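Local atomic coordinates of group 3 allergen SMIPP-S Yv6023A04 (Sarcoptes scabiei type hominis, PDB entry 3H7O), a protein that has the fold of a trypsin-like serine protease but belongs to a set of scabies mite paralogues regarded as inactivated, so it probably does not cleave proteins. Residues S74-S79 with A91-S96; V54-S59 with G67-Y72; K110-E115 with S216-I221; V124-Y129 with A183-V188; I162-Q167 with P208-K213. The protein carries 3 engineered substitutions. All coordinates share one frame; numbering follows the deposited sequence.

Contact 1 (S74-S79 with A91-S96); sequences SHVYLS and AILELS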
# COMPACT_ATOMS: atom_id res chain seq x y z
N SER A 74 10.25 -0.83 -14.87
CA SER A 74 10.40 -1.62 -16.09
C SER A 74 9.33 -2.69 -16.28
O SER A 74 9.04 -3.09 -17.41
CB SER A 74 11.79 -2.26 -16.13
OG SER A 74 12.01 -3.07 -14.99
N HIS A 75 8.75 -3.18 -15.19
CA HIS A 75 7.75 -4.25 -15.26
C HIS A 75 6.78 -4.20 -14.09
O HIS A 75 7.13 -3.76 -12.99
CB HIS A 75 8.43 -5.62 -15.30
CG HIS A 75 7.54 -6.73 -15.78
ND1 HIS A 75 7.35 -7.01 -17.12
CD2 HIS A 75 6.79 -7.63 -15.10
CE1 HIS A 75 6.52 -8.03 -17.24
NE2 HIS A 75 6.16 -8.42 -16.03
N VAL A 76 5.55 -4.65 -14.35
CA VAL A 76 4.51 -4.78 -13.34
C VAL A 76 4.14 -6.26 -13.24
O VAL A 76 3.71 -6.86 -14.23
CB VAL A 76 3.25 -3.94 -13.70
CG1 VAL A 76 2.13 -4.16 -12.69
CG2 VAL A 76 3.59 -2.46 -13.79
N TYR A 77 4.32 -6.84 -12.06
CA TYR A 77 3.97 -8.25 -11.83
C TYR A 77 2.65 -8.36 -11.11
O TYR A 77 2.47 -7.79 -10.03
CB TYR A 77 5.06 -8.96 -11.02
CG TYR A 77 6.38 -9.12 -11.74
CD1 TYR A 77 6.60 -10.20 -12.60
CD2 TYR A 77 7.41 -8.21 -11.55
CE1 TYR A 77 7.82 -10.35 -13.26
CE2 TYR A 77 8.63 -8.35 -12.20
CZ TYR A 77 8.83 -9.42 -13.06
OH TYR A 77 10.04 -9.56 -13.70
N LEU A 78 1.73 -9.12 -11.69
CA LEU A 78 0.41 -9.36 -11.11
C LEU A 78 0.23 -10.84 -10.76
O LEU A 78 0.91 -11.70 -11.32
CB LEU A 78 -0.70 -8.91 -12.09
CG LEU A 78 -0.66 -7.47 -12.63
CD1 LEU A 78 -1.65 -7.30 -13.77
CD2 LEU A 78 -0.92 -6.44 -11.53
N SER A 79 -0.67 -11.12 -9.83
CA SER A 79 -0.99 -12.49 -9.44
C SER A 79 -2.48 -12.76 -9.59
O SER A 79 -3.23 -12.72 -8.60
CB SER A 79 -0.52 -12.78 -8.01
OG SER A 79 -0.78 -14.13 -7.65
N ALA A 91 0.46 -6.03 -6.37
CA ALA A 91 1.35 -5.96 -7.52
C ALA A 91 2.77 -5.63 -7.09
O ALA A 91 2.98 -4.92 -6.11
CB ALA A 91 0.86 -4.91 -8.51
N ILE A 92 3.73 -6.16 -7.84
CA ILE A 92 5.14 -5.84 -7.63
C ILE A 92 5.64 -5.01 -8.80
O ILE A 92 5.47 -5.38 -9.96
CB ILE A 92 6.00 -7.10 -7.43
CG1 ILE A 92 5.54 -7.85 -6.18
CG2 ILE A 92 7.48 -6.73 -7.31
CD1 ILE A 92 6.09 -9.27 -6.05
N LEU A 93 6.24 -3.86 -8.49
CA LEU A 93 6.86 -3.02 -9.50
C LEU A 93 8.35 -3.29 -9.53
O LEU A 93 9.02 -3.22 -8.50
CB LEU A 93 6.59 -1.54 -9.21
CG LEU A 93 5.12 -1.11 -9.00
CD1 LEU A 93 5.04 0.38 -8.69
CD2 LEU A 93 4.25 -1.46 -10.19
N GLU A 94 8.88 -3.61 -10.71
CA GLU A 94 10.31 -3.82 -10.90
C GLU A 94 11.00 -2.57 -11.44
O GLU A 94 10.46 -1.89 -12.31
CB GLU A 94 10.58 -5.01 -11.83
CG GLU A 94 12.06 -5.29 -12.06
CD GLU A 94 12.30 -6.51 -12.92
OE1 GLU A 94 11.32 -7.13 -13.38
OE2 GLU A 94 13.48 -6.86 -13.12
N LEU A 95 12.19 -2.29 -10.92
CA LEU A 95 12.98 -1.14 -11.35
C LEU A 95 14.20 -1.55 -12.18
O LEU A 95 14.84 -2.57 -11.89
CB LEU A 95 13.43 -0.33 -10.13
CG LEU A 95 12.28 0.29 -9.34
CD1 LEU A 95 12.70 0.49 -7.89
CD2 LEU A 95 11.81 1.59 -9.99
N SER A 96 14.50 -0.77 -13.21
CA SER A 96 15.70 -0.98 -14.01
C SER A 96 16.89 -0.21 -13.43
O SER A 96 18.05 -0.60 -13.61
CB SER A 96 15.47 -0.59 -15.47
OG SER A 96 15.19 0.79 -15.59
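Ser74 and His75 both face Glu94, which makes a classic beta bulge. It lies between two neighbouring antiparallel strands of the closed N-terminal barrel of the chymotrypsin-like fold. Ser74 N donates to Glu94 O at 2.8 Å. Glu94 N answers with an almost straight bond to His75 O at 2.9 Å. One hydrogen-bonded pair further on, Tyr77 N reaches Ile92 O, and Ile92 N reaches Tyr77 O.

The side chains of His75, Tyr77, Ile92 and Glu94 share one face of the sheet. Tyr77 has CG beside its own backbone N, chi1 -67°. This lays the ring along the strands so that its hydroxyl end meets Glu94. The Glu94 chain is fully extended, which brings OE1 to the edge of the ring, in its plane. The ring and carboxylate planes are only 22° apart. Imidazole atom CD2 of His75 sits over the centre of the Tyr77 ring, 3.2 Å above its plane. The other carboxylate oxygen, OE2, makes a long, weak ion pair with Lys228.

On the reverse face, Val76 and Leu93 lie side by side, with CG2 of Val76 3.8 Å from CD2 of Leu93. Val45 of helix 42-45 touches both. Back at the ring, Tyr77 OH donates to Glu94 OE1 at 2.8 Å, arriving on the syn side and somewhat out of the carboxylate plane.

Contact 2 (V54-S59 with G67-Y72); sequences VIQYES and GKSDPY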
# COMPACT_ATOMS: atom_id res chain seq x y z
N VAL A 54 6.16 6.33 -11.61
CA VAL A 54 7.23 6.92 -10.80
C VAL A 54 7.09 6.52 -9.33
O VAL A 54 5.98 6.56 -8.77
CB VAL A 54 7.28 8.48 -10.93
CG1 VAL A 54 8.40 9.07 -10.09
CG2 VAL A 54 7.44 8.90 -12.38
N ILE A 55 8.20 6.13 -8.72
CA ILE A 55 8.24 5.84 -7.29
C ILE A 55 8.85 7.02 -6.55
O ILE A 55 10.01 7.36 -6.77
CB ILE A 55 9.09 4.57 -6.97
CG1 ILE A 55 8.60 3.35 -7.77
CG2 ILE A 55 9.14 4.30 -5.45
CD1 ILE A 55 7.17 2.94 -7.49
N GLN A 56 8.05 7.64 -5.68
CA GLN A 56 8.53 8.72 -4.82
C GLN A 56 8.79 8.15 -3.42
O GLN A 56 7.91 7.52 -2.82
CB GLN A 56 7.53 9.88 -4.76
CG GLN A 56 8.03 11.09 -3.95
CD GLN A 56 7.16 12.34 -4.11
OE1 GLN A 56 6.14 12.33 -4.81
NE2 GLN A 56 7.58 13.43 -3.47
N TYR A 57 9.99 8.39 -2.92
CA TYR A 57 10.41 7.81 -1.64
C TYR A 57 11.17 8.81 -0.78
O TYR A 57 11.53 9.90 -1.25
CB TYR A 57 11.18 6.49 -1.85
CG TYR A 57 12.46 6.55 -2.68
CD1 TYR A 57 13.70 6.25 -2.11
CD2 TYR A 57 12.42 6.84 -4.05
CE1 TYR A 57 14.87 6.27 -2.86
CE2 TYR A 57 13.60 6.87 -4.81
CZ TYR A 57 14.82 6.58 -4.21
OH TYR A 57 15.98 6.60 -4.96
N GLU A 58 11.39 8.46 0.49
CA GLU A 58 12.05 9.33 1.48
C GLU A 58 11.28 10.63 1.73
O GLU A 58 11.88 11.65 2.06
CB GLU A 58 13.50 9.64 1.07
CG GLU A 58 14.37 8.40 0.87
CD GLU A 58 15.85 8.71 0.74
OE1 GLU A 58 16.23 9.90 0.69
OE2 GLU A 58 16.65 7.75 0.69
N SER A 59 9.95 10.57 1.61
CA SER A 59 9.12 11.78 1.60
C SER A 59 8.17 11.88 2.79
O SER A 59 7.34 11.00 3.02
CB SER A 59 8.33 11.88 0.29
OG SER A 59 7.48 13.02 0.29
N GLY A 67 11.63 14.29 -1.10
CA GLY A 67 12.56 13.17 -1.02
C GLY A 67 13.21 12.85 -2.36
O GLY A 67 13.84 13.70 -2.98
N LYS A 68 13.04 11.60 -2.80
CA LYS A 68 13.60 11.15 -4.08
C LYS A 68 12.52 10.57 -4.99
O LYS A 68 11.45 10.18 -4.51
CB LYS A 68 14.67 10.08 -3.83
CG LYS A 68 15.92 10.59 -3.15
CD LYS A 68 16.86 9.44 -2.85
CE LYS A 68 18.28 9.94 -2.67
NZ LYS A 68 18.42 10.72 -1.41
N SER A 69 12.81 10.51 -6.28
CA SER A 69 11.91 9.89 -7.25
C SER A 69 12.64 9.01 -8.25
O SER A 69 13.64 9.42 -8.85
CB SER A 69 11.08 10.95 -7.97
OG SER A 69 10.20 11.60 -7.07
N ASP A 70 12.14 7.78 -8.41
CA ASP A 70 12.71 6.82 -9.33
C ASP A 70 11.73 6.58 -10.48
O ASP A 70 10.72 5.90 -10.29
CB ASP A 70 13.00 5.50 -8.59
CG ASP A 70 13.88 4.55 -9.39
OD1 ASP A 70 13.87 4.61 -10.64
OD2 ASP A 70 14.57 3.73 -8.75
N PRO A 71 12.02 7.15 -11.66
CA PRO A 71 11.16 7.01 -12.84
C PRO A 71 11.57 5.85 -13.76
O PRO A 71 11.41 5.95 -14.98
CB PRO A 71 11.39 8.33 -13.57
CG PRO A 71 12.84 8.60 -13.30
CD PRO A 71 13.10 8.13 -11.89
N TYR A 72 12.09 4.78 -13.18
CA TYR A 72 12.60 3.67 -13.98
C TYR A 72 11.88 2.36 -13.68
O TYR A 72 12.53 1.33 -13.46
CB TYR A 72 14.11 3.49 -13.78
CG TYR A 72 14.99 4.60 -14.31
CD1 TYR A 72 15.45 4.58 -15.63
CD2 TYR A 72 15.39 5.65 -13.49
CE1 TYR A 72 16.28 5.59 -16.12
CE2 TYR A 72 16.22 6.66 -13.97
CZ TYR A 72 16.66 6.62 -15.29
OH TYR A 72 17.47 7.62 -15.76
O HOH W 1 7.81 12.60 -7.73
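Tyr57 and Lys68 form the centre of this contact, in the beta hairpin of strand 54-57 and the start of strand 68-78. CB of Lys68 lies over one face of the Tyr57 ring, displaced toward its rim and 3.7 Å from the centroid, a CH-pi contact. Tyr57 has CG between its backbone N and carbonyl carbon, chi1 59°, and this swings the ring across to the partner strand. At the ring edge, in plane, comes Asp70 N. The lysine chain runs on past the hydroxyl end, with CD 3.6 Å from Tyr57 OH. That hydroxyl bonds to Lys100 N.

Lys68 then bends at its last torsion, and NZ forms a salt bridge with Glu58 OE1 at 3.1 Å. The ammonium comes from above the carboxylate plane. Ile55 with Asp70 and Tyr57 with Lys68 are antiparallel hydrogen-bonded pairs.

The opposite face carries Gln56 and Ser69. CG of Gln56 is 3.8 Å from Ser69 OG. A water lies 2.7 Å from Ser69 OG and gives a weak bond to Gln56 OE1, which also takes a bond from Arg18.

Glu58 is buried, and its OE2 bonds Ser106 OG while Asp102 brings a like charge close. The positive charge of Lys68 on OE1 would probably offset part of this crowding of carboxylates and may favour an ionised Glu58.

Contact 3 (K110-E115 with S216-I221); sequences KLPDIE and SYVSWI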
# COMPACT_ATOMS: atom_id res chain seq x y z
N LYS A 110 10.33 -5.87 6.23
CA LYS A 110 10.55 -7.31 6.37
C LYS A 110 9.29 -8.06 5.96
O LYS A 110 8.18 -7.60 6.19
CB LYS A 110 10.96 -7.67 7.80
CG LYS A 110 12.39 -7.26 8.16
N LEU A 111 9.47 -9.22 5.34
CA LEU A 111 8.34 -10.04 4.91
C LEU A 111 7.88 -10.99 6.01
O LEU A 111 8.70 -11.49 6.78
CB LEU A 111 8.70 -10.82 3.64
CG LEU A 111 8.72 -10.02 2.34
CD1 LEU A 111 9.35 -10.84 1.22
CD2 LEU A 111 7.32 -9.54 1.94
N PRO A 112 6.56 -11.24 6.09
CA PRO A 112 6.02 -12.12 7.12
C PRO A 112 6.25 -13.59 6.77
O PRO A 112 6.68 -13.90 5.65
CB PRO A 112 4.53 -11.81 7.09
CG PRO A 112 4.26 -11.47 5.66
CD PRO A 112 5.51 -10.80 5.15
N ASP A 113 5.98 -14.47 7.73
CA ASP A 113 5.95 -15.91 7.48
C ASP A 113 4.83 -16.24 6.48
O ASP A 113 3.85 -15.50 6.37
CB ASP A 113 5.70 -16.67 8.78
CG ASP A 113 6.91 -16.68 9.71
OD1 ASP A 113 8.01 -16.27 9.28
OD2 ASP A 113 6.75 -17.12 10.87
N ILE A 114 4.99 -17.35 5.77
CA ILE A 114 3.94 -17.89 4.91
C ILE A 114 2.61 -17.93 5.66
O ILE A 114 2.53 -18.42 6.79
CB ILE A 114 4.29 -19.32 4.41
CG1 ILE A 114 5.53 -19.31 3.50
CG2 ILE A 114 3.08 -19.99 3.73
CD1 ILE A 114 5.27 -18.86 2.05
N GLU A 115 1.58 -17.37 5.03
CA GLU A 115 0.20 -17.38 5.55
C GLU A 115 0.01 -16.66 6.89
O GLU A 115 -0.96 -16.93 7.61
CB GLU A 115 -0.35 -18.82 5.62
CG GLU A 115 -0.60 -19.49 4.27
CD GLU A 115 -1.53 -18.69 3.35
OE1 GLU A 115 -2.48 -18.04 3.85
OE2 GLU A 115 -1.32 -18.72 2.12
N SER A 216 -0.25 -14.36 2.52
CA SER A 216 -0.85 -15.21 1.49
C SER A 216 -0.10 -15.19 0.16
O SER A 216 -0.26 -16.10 -0.66
CB SER A 216 -2.30 -14.81 1.25
OG SER A 216 -3.05 -14.93 2.45
N TYR A 217 0.72 -14.16 -0.05
CA TYR A 217 1.43 -13.96 -1.32
C TYR A 217 2.95 -13.99 -1.18
O TYR A 217 3.67 -13.76 -2.15
CB TYR A 217 1.00 -12.64 -1.97
CG TYR A 217 -0.48 -12.56 -2.27
CD1 TYR A 217 -0.99 -13.00 -3.50
CD2 TYR A 217 -1.37 -12.06 -1.32
CE1 TYR A 217 -2.34 -12.93 -3.77
CE2 TYR A 217 -2.74 -11.99 -1.59
CZ TYR A 217 -3.21 -12.43 -2.81
OH TYR A 217 -4.56 -12.36 -3.07
N VAL A 218 3.44 -14.27 0.03
CA VAL A 218 4.86 -14.11 0.31
C VAL A 218 5.74 -15.11 -0.47
O VAL A 218 6.89 -14.80 -0.79
CB VAL A 218 5.16 -14.07 1.84
CG1 VAL A 218 5.21 -15.45 2.44
CG2 VAL A 218 6.46 -13.32 2.11
N SER A 219 5.19 -16.28 -0.79
CA SER A 219 5.87 -17.25 -1.64
C SER A 219 6.07 -16.68 -3.05
O SER A 219 7.17 -16.78 -3.62
CB SER A 219 5.09 -18.56 -1.70
OG SER A 219 5.75 -19.51 -2.51
N TRP A 220 5.01 -16.09 -3.59
CA TRP A 220 5.04 -15.44 -4.90
C TRP A 220 5.97 -14.22 -4.90
O TRP A 220 6.74 -14.02 -5.84
CB TRP A 220 3.62 -15.07 -5.33
CG TRP A 220 3.54 -14.12 -6.50
CD1 TRP A 220 3.86 -14.39 -7.80
CD2 TRP A 220 3.10 -12.75 -6.47
NE1 TRP A 220 3.65 -13.27 -8.58
CE2 TRP A 220 3.18 -12.26 -7.79
CE3 TRP A 220 2.64 -11.90 -5.45
CZ2 TRP A 220 2.82 -10.94 -8.12
CZ3 TRP A 220 2.28 -10.60 -5.78
CH2 TRP A 220 2.38 -10.13 -7.11
N ILE A 221 5.89 -13.41 -3.84
CA ILE A 221 6.75 -12.23 -3.67
C ILE A 221 8.23 -12.63 -3.64
O ILE A 221 9.06 -12.02 -4.32
CB ILE A 221 6.37 -11.42 -2.40
CG1 ILE A 221 4.99 -10.77 -2.58
CG2 ILE A 221 7.41 -10.34 -2.10
CD1 ILE A 221 4.34 -10.31 -1.28
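The C-terminal helix 218-225 packs its first turn, through Val218 and Ile221, against Leu111, Pro112 and Ile114 of the long connection between the two beta-barrels. Val218 is the central side chain and uses both methyls. Its CG1 stands between the backbone N and the carbonyl carbon, chi1 82°, and meets CD1 of Ile114 at 3.4 Å. This is tighter than normal van der Waals contact. The side chains of Val218 and Leu111 run past each other in opposite directions, with CG2 of Val218 3.7 Å from CB of Leu111. The same methyl is also 3.6 Å from Pro112 O. One turn along the helix, CG2 of Ile221 touches CD1 of Leu111 at 3.9 Å. Ile114 CD1 also rests against CB of Ser219.

At the start of segment 216-221 the contact turns polar. Glu115 points its CB away but bends back at its second torsion, -56°, and this brings the carboxylate over Ser216. Ser216 OG donates to Glu115 OE1 at 3.5 Å, a weak bond. Backbone bonding of Glu115 with Gly215 ties the same end.

The grip is thus mainly apolar, built on Val218, Leu111, Ile114 and Ile221. The long serine-glutamate bond, at an exposed carboxylate, probably adds little to it.

Contact 4 (V124-Y129 with A183-V188); sequences VLVSGY and AGDPTV
Leu125 and Val188 exchange a pair of backbone bonds. Leu125 N donates to Val188 O at 2.8 Å. Val188 N donates to Leu125 O, also at 2.8 Å. Ser127 N then reaches Pro186 O at 3.2 Å, nearly along the C=O axis. Pro186 has no N-H to return, so the ladder stops here. Ser127 O lies against the Asp185 side chain, 3.3 Å from OD2; both are acceptors, so they are not hydrogen-bonded. Ser127 OG is satisfied elsewhere, by Thr14 OG1.

The two strands are antiparallel neighbours in the sheet of the second, C-terminal barrel. Segment 183-188 carries the counterpart of the end of the GDSGGP signature of this protease family. By that alignment Ala183 stands where active relatives have the nucleophilic serine, and Asp185 apparently stands where they have a glycine.

Tyr129 N donates to a water at 3.0 Å, and this water lies 2.9 Å from Asp185 OD1. Asp185 OD2 makes a weak bond to a glycerol, probably from the crystallisation liquor, and lies close to the like charge of Asp182. Tyr129 OH bonds Ser59 O of the first barrel.

Thr187 chi1, -45°, sets OG1 beside its backbone N and leaves the methyl CG2 anti to it. The methyl packs on CB of Val124 at 3.6 Å, while OG1 gives a weak bond to Asp185 O at 3.3 Å.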
# COMPACT_ATOMS: atom_id res chain seq x y z
N VAL A 124 -2.23 -2.91 13.81
CA VAL A 124 -1.39 -2.78 12.62
C VAL A 124 -1.20 -1.30 12.30
O VAL A 124 -2.11 -0.49 12.52
CB VAL A 124 -1.97 -3.54 11.38
CG1 VAL A 124 -1.89 -5.05 11.58
CG2 VAL A 124 -3.40 -3.09 11.07
N LEU A 125 -0.02 -0.96 11.80
CA LEU A 125 0.31 0.43 11.50
C LEU A 125 0.26 0.63 9.99
O LEU A 125 1.06 0.06 9.25
CB LEU A 125 1.69 0.79 12.07
CG LEU A 125 2.25 2.21 11.86
CD1 LEU A 125 1.49 3.25 12.68
CD2 LEU A 125 3.74 2.26 12.22
N VAL A 126 -0.70 1.44 9.55
CA VAL A 126 -0.82 1.79 8.14
C VAL A 126 -0.18 3.16 7.94
O VAL A 126 -0.33 4.04 8.78
CB VAL A 126 -2.31 1.76 7.66
CG1 VAL A 126 -3.18 2.74 8.45
CG2 VAL A 126 -2.42 2.01 6.16
N SER A 127 0.56 3.33 6.85
CA SER A 127 1.15 4.63 6.53
C SER A 127 0.98 4.96 5.04
O SER A 127 0.95 4.07 4.19
CB SER A 127 2.63 4.67 6.92
OG SER A 127 3.38 3.69 6.20
N GLY A 128 0.86 6.25 4.75
CA GLY A 128 0.63 6.71 3.38
C GLY A 128 0.18 8.15 3.32
O GLY A 128 0.24 8.88 4.31
N TYR A 129 -0.32 8.55 2.15
CA TYR A 129 -0.45 9.96 1.79
C TYR A 129 -1.87 10.40 1.45
O TYR A 129 -2.13 11.59 1.29
CB TYR A 129 0.48 10.28 0.62
CG TYR A 129 1.94 9.98 0.92
CD1 TYR A 129 2.73 10.92 1.58
CD2 TYR A 129 2.52 8.76 0.55
CE1 TYR A 129 4.06 10.65 1.87
CE2 TYR A 129 3.86 8.49 0.83
CZ TYR A 129 4.62 9.44 1.49
OH TYR A 129 5.94 9.19 1.78
N ALA A 183 -4.87 3.17 -1.22
CA ALA A 183 -4.70 1.85 -1.80
C ALA A 183 -3.20 1.59 -1.93
O ALA A 183 -2.46 2.48 -2.36
CB ALA A 183 -5.37 1.76 -3.16
N GLY A 184 -2.76 0.40 -1.56
CA GLY A 184 -1.35 0.06 -1.64
C GLY A 184 -0.52 0.46 -0.43
O GLY A 184 0.67 0.12 -0.36
N ASP A 185 -1.13 1.18 0.52
CA ASP A 185 -0.42 1.62 1.73
C ASP A 185 0.18 0.44 2.50
O ASP A 185 -0.51 -0.55 2.76
CB ASP A 185 -1.35 2.39 2.68
CG ASP A 185 -1.52 3.85 2.30
OD1 ASP A 185 -1.10 4.28 1.20
OD2 ASP A 185 -2.10 4.59 3.13
N PRO A 186 1.48 0.54 2.86
CA PRO A 186 2.09 -0.51 3.67
C PRO A 186 1.43 -0.59 5.04
O PRO A 186 1.08 0.45 5.62
CB PRO A 186 3.55 -0.07 3.79
CG PRO A 186 3.55 1.40 3.51
CD PRO A 186 2.43 1.62 2.53
N THR A 187 1.23 -1.81 5.52
CA THR A 187 0.62 -2.02 6.82
C THR A 187 1.48 -3.01 7.59
O THR A 187 1.71 -4.15 7.15
CB THR A 187 -0.84 -2.50 6.69
OG1 THR A 187 -1.51 -1.69 5.72
CG2 THR A 187 -1.56 -2.35 8.02
N VAL A 188 1.99 -2.56 8.74
CA VAL A 188 3.05 -3.29 9.42
C VAL A 188 2.74 -3.65 10.87
O VAL A 188 1.83 -3.09 11.49
CB VAL A 188 4.42 -2.53 9.36
CG1 VAL A 188 4.89 -2.32 7.92
CG2 VAL A 188 4.35 -1.20 10.11
O HOH W 2 -0.38 6.71 -0.17

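Contact 5 (I162-Q167 with P208-K213); sequences IFLSLQ and PEVFTK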
# COMPACT_ATOMS: atom_id res chain seq x y z
N ILE A 162 -20.35 -6.82 -1.66
CA ILE A 162 -18.98 -6.67 -2.13
C ILE A 162 -18.15 -7.89 -1.76
O ILE A 162 -17.97 -8.20 -0.57
CB ILE A 162 -18.31 -5.37 -1.59
CG1 ILE A 162 -18.98 -4.13 -2.20
CG2 ILE A 162 -16.80 -5.38 -1.85
CD1 ILE A 162 -18.52 -2.80 -1.59
N PHE A 163 -17.64 -8.60 -2.77
CA PHE A 163 -16.84 -9.79 -2.54
C PHE A 163 -15.49 -9.45 -1.92
O PHE A 163 -14.76 -8.57 -2.42
CB PHE A 163 -16.63 -10.61 -3.83
CG PHE A 163 -15.71 -11.78 -3.65
CD1 PHE A 163 -16.19 -12.99 -3.14
CD2 PHE A 163 -14.36 -11.69 -3.98
CE1 PHE A 163 -15.34 -14.08 -2.96
CE2 PHE A 163 -13.50 -12.77 -3.81
CZ PHE A 163 -14.00 -13.97 -3.30
N LEU A 164 -15.16 -10.15 -0.85
CA LEU A 164 -13.82 -10.10 -0.27
C LEU A 164 -13.24 -11.51 -0.27
O LEU A 164 -13.90 -12.45 0.16
CB LEU A 164 -13.85 -9.57 1.17
CG LEU A 164 -14.33 -8.14 1.42
CD1 LEU A 164 -14.37 -7.89 2.92
CD2 LEU A 164 -13.41 -7.13 0.75
N SER A 165 -12.01 -11.64 -0.76
CA SER A 165 -11.34 -12.92 -0.88
C SER A 165 -10.89 -13.51 0.46
O SER A 165 -11.05 -12.89 1.52
CB SER A 165 -10.12 -12.78 -1.80
OG SER A 165 -9.06 -12.11 -1.12
N LEU A 166 -10.32 -14.71 0.39
CA LEU A 166 -9.73 -15.38 1.54
C LEU A 166 -8.41 -14.72 1.97
O LEU A 166 -7.97 -14.89 3.10
CB LEU A 166 -9.49 -16.86 1.21
CG LEU A 166 -10.73 -17.75 1.06
CD1 LEU A 166 -10.38 -19.04 0.32
CD2 LEU A 166 -11.33 -18.05 2.42
N GLN A 167 -7.80 -13.97 1.05
CA GLN A 167 -6.46 -13.44 1.27
C GLN A 167 -6.46 -11.99 1.78
O GLN A 167 -5.63 -11.18 1.37
CB GLN A 167 -5.62 -13.58 0.00
CG GLN A 167 -5.27 -15.03 -0.37
CD GLN A 167 -6.41 -15.78 -1.04
OE1 GLN A 167 -7.21 -15.19 -1.76
NE2 GLN A 167 -6.48 -17.08 -0.80
N PRO A 208 -15.11 -1.35 7.99
CA PRO A 208 -13.70 -1.43 8.34
C PRO A 208 -12.83 -1.30 7.10
O PRO A 208 -13.32 -1.45 5.98
CB PRO A 208 -13.55 -2.85 8.92
CG PRO A 208 -14.94 -3.35 9.14
CD PRO A 208 -15.79 -2.65 8.15
N GLU A 209 -11.55 -1.00 7.30
CA GLU A 209 -10.58 -1.00 6.21
C GLU A 209 -10.21 -2.44 5.86
O GLU A 209 -10.19 -3.31 6.74
CB GLU A 209 -9.34 -0.19 6.59
CG GLU A 209 -9.62 1.27 6.98
CD GLU A 209 -10.22 2.12 5.86
OE1 GLU A 209 -10.03 1.79 4.67
OE2 GLU A 209 -10.89 3.13 6.17
N VAL A 210 -9.93 -2.68 4.58
CA VAL A 210 -9.54 -4.01 4.12
C VAL A 210 -8.11 -3.99 3.62
O VAL A 210 -7.69 -3.04 2.94
CB VAL A 210 -10.49 -4.56 3.03
CG1 VAL A 210 -10.04 -5.95 2.53
CG2 VAL A 210 -11.91 -4.65 3.56
N PHE A 211 -7.36 -5.04 3.95
CA PHE A 211 -5.96 -5.15 3.60
C PHE A 211 -5.71 -6.51 2.98
O PHE A 211 -6.16 -7.52 3.50
CB PHE A 211 -5.09 -5.00 4.85
CG PHE A 211 -5.26 -3.68 5.55
CD1 PHE A 211 -4.46 -2.60 5.20
CD2 PHE A 211 -6.24 -3.52 6.53
CE1 PHE A 211 -4.63 -1.36 5.83
CE2 PHE A 211 -6.41 -2.29 7.16
CZ PHE A 211 -5.60 -1.21 6.81
N THR A 212 -4.99 -6.52 1.86
CA THR A 212 -4.52 -7.76 1.27
C THR A 212 -3.48 -8.35 2.22
O THR A 212 -2.53 -7.67 2.61
CB THR A 212 -3.92 -7.53 -0.12
OG1 THR A 212 -4.93 -7.01 -1.00
CG2 THR A 212 -3.38 -8.83 -0.71
N LYS A 213 -3.68 -9.61 2.58
CA LYS A 213 -2.82 -10.31 3.52
C LYS A 213 -1.51 -10.71 2.84
O LYS A 213 -1.49 -11.60 1.99
CB LYS A 213 -3.57 -11.52 4.07
CG LYS A 213 -2.87 -12.28 5.19
CD LYS A 213 -3.86 -13.11 6.01
CE LYS A 213 -4.77 -13.98 5.14
NZ LYS A 213 -5.15 -15.25 5.83
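Through Val210 and Lys213, strand 209-213 meets Leu164 and Gln167 of the loop that leads into strand 168-172 of the C-terminal barrel. At the start of the strand, Glu209 turns away from this loop and forms a salt bridge with Arg203. By family alignment it stands where trypsin has a glycine in the wall of the primary specificity pocket, so the pocket is probably altered.

Val210 makes the apolar part of the contact, and both its methyls take part. CG1 and CG2 each lie 4.0 Å from CD2 of Leu164, the two side chains crossing at a slant. Tyr159 of helix 152-159 touches both residues.

Phe211 points away from the loop and its ring meets that of Phe169. Thr212 approaches through its backbone: CA is 3.6 Å from Gln167 O, a CA-H...O contact.

Lys213 makes the main polar link. Its N donates to Gln167 O at 2.8 Å, arriving from well above the carbonyl plane. CB of Lys213 sits 3.4 Å from the same oxygen. CG is anti to the backbone N, chi1 -174°, and the chain folds back to bring CE 3.9 Å from Leu166 O.

On the loop side, Gln167 N bonds Ser165 OG at 3.1 Å, an ST turn just before Gln167 O. The bond between loop and strand uses main-chain atoms on both sides, so its chemistry does not depend on the polar ends of Gln167 and Lys213.

The five contacts cover both barrels of the chymotrypsin-like fold. Contact 2 closes before contact 1 opens. They share strand 68-78 of the N-terminal barrel, centres about 15 Å apart, and Leu93 packs on Ile55. Contacts 4 and 5 both reach the sheet of the C-terminal barrel, centres about 14 Å apart. Their segments alternate along the chain, and Thr187 and Val126 touch Phe211. In the chain, the segments of contact 3 enclose those of contacts 4 and 5. Its Trp220 and Ile221 reach contact 1, and Tyr217 touches Thr212. Ser59 and Tyr129 join contacts 2 and 4. The barrels and C-terminal helix thus touch at several points, keeping a trypsin-like framework in a paralogue regarded as inactivated.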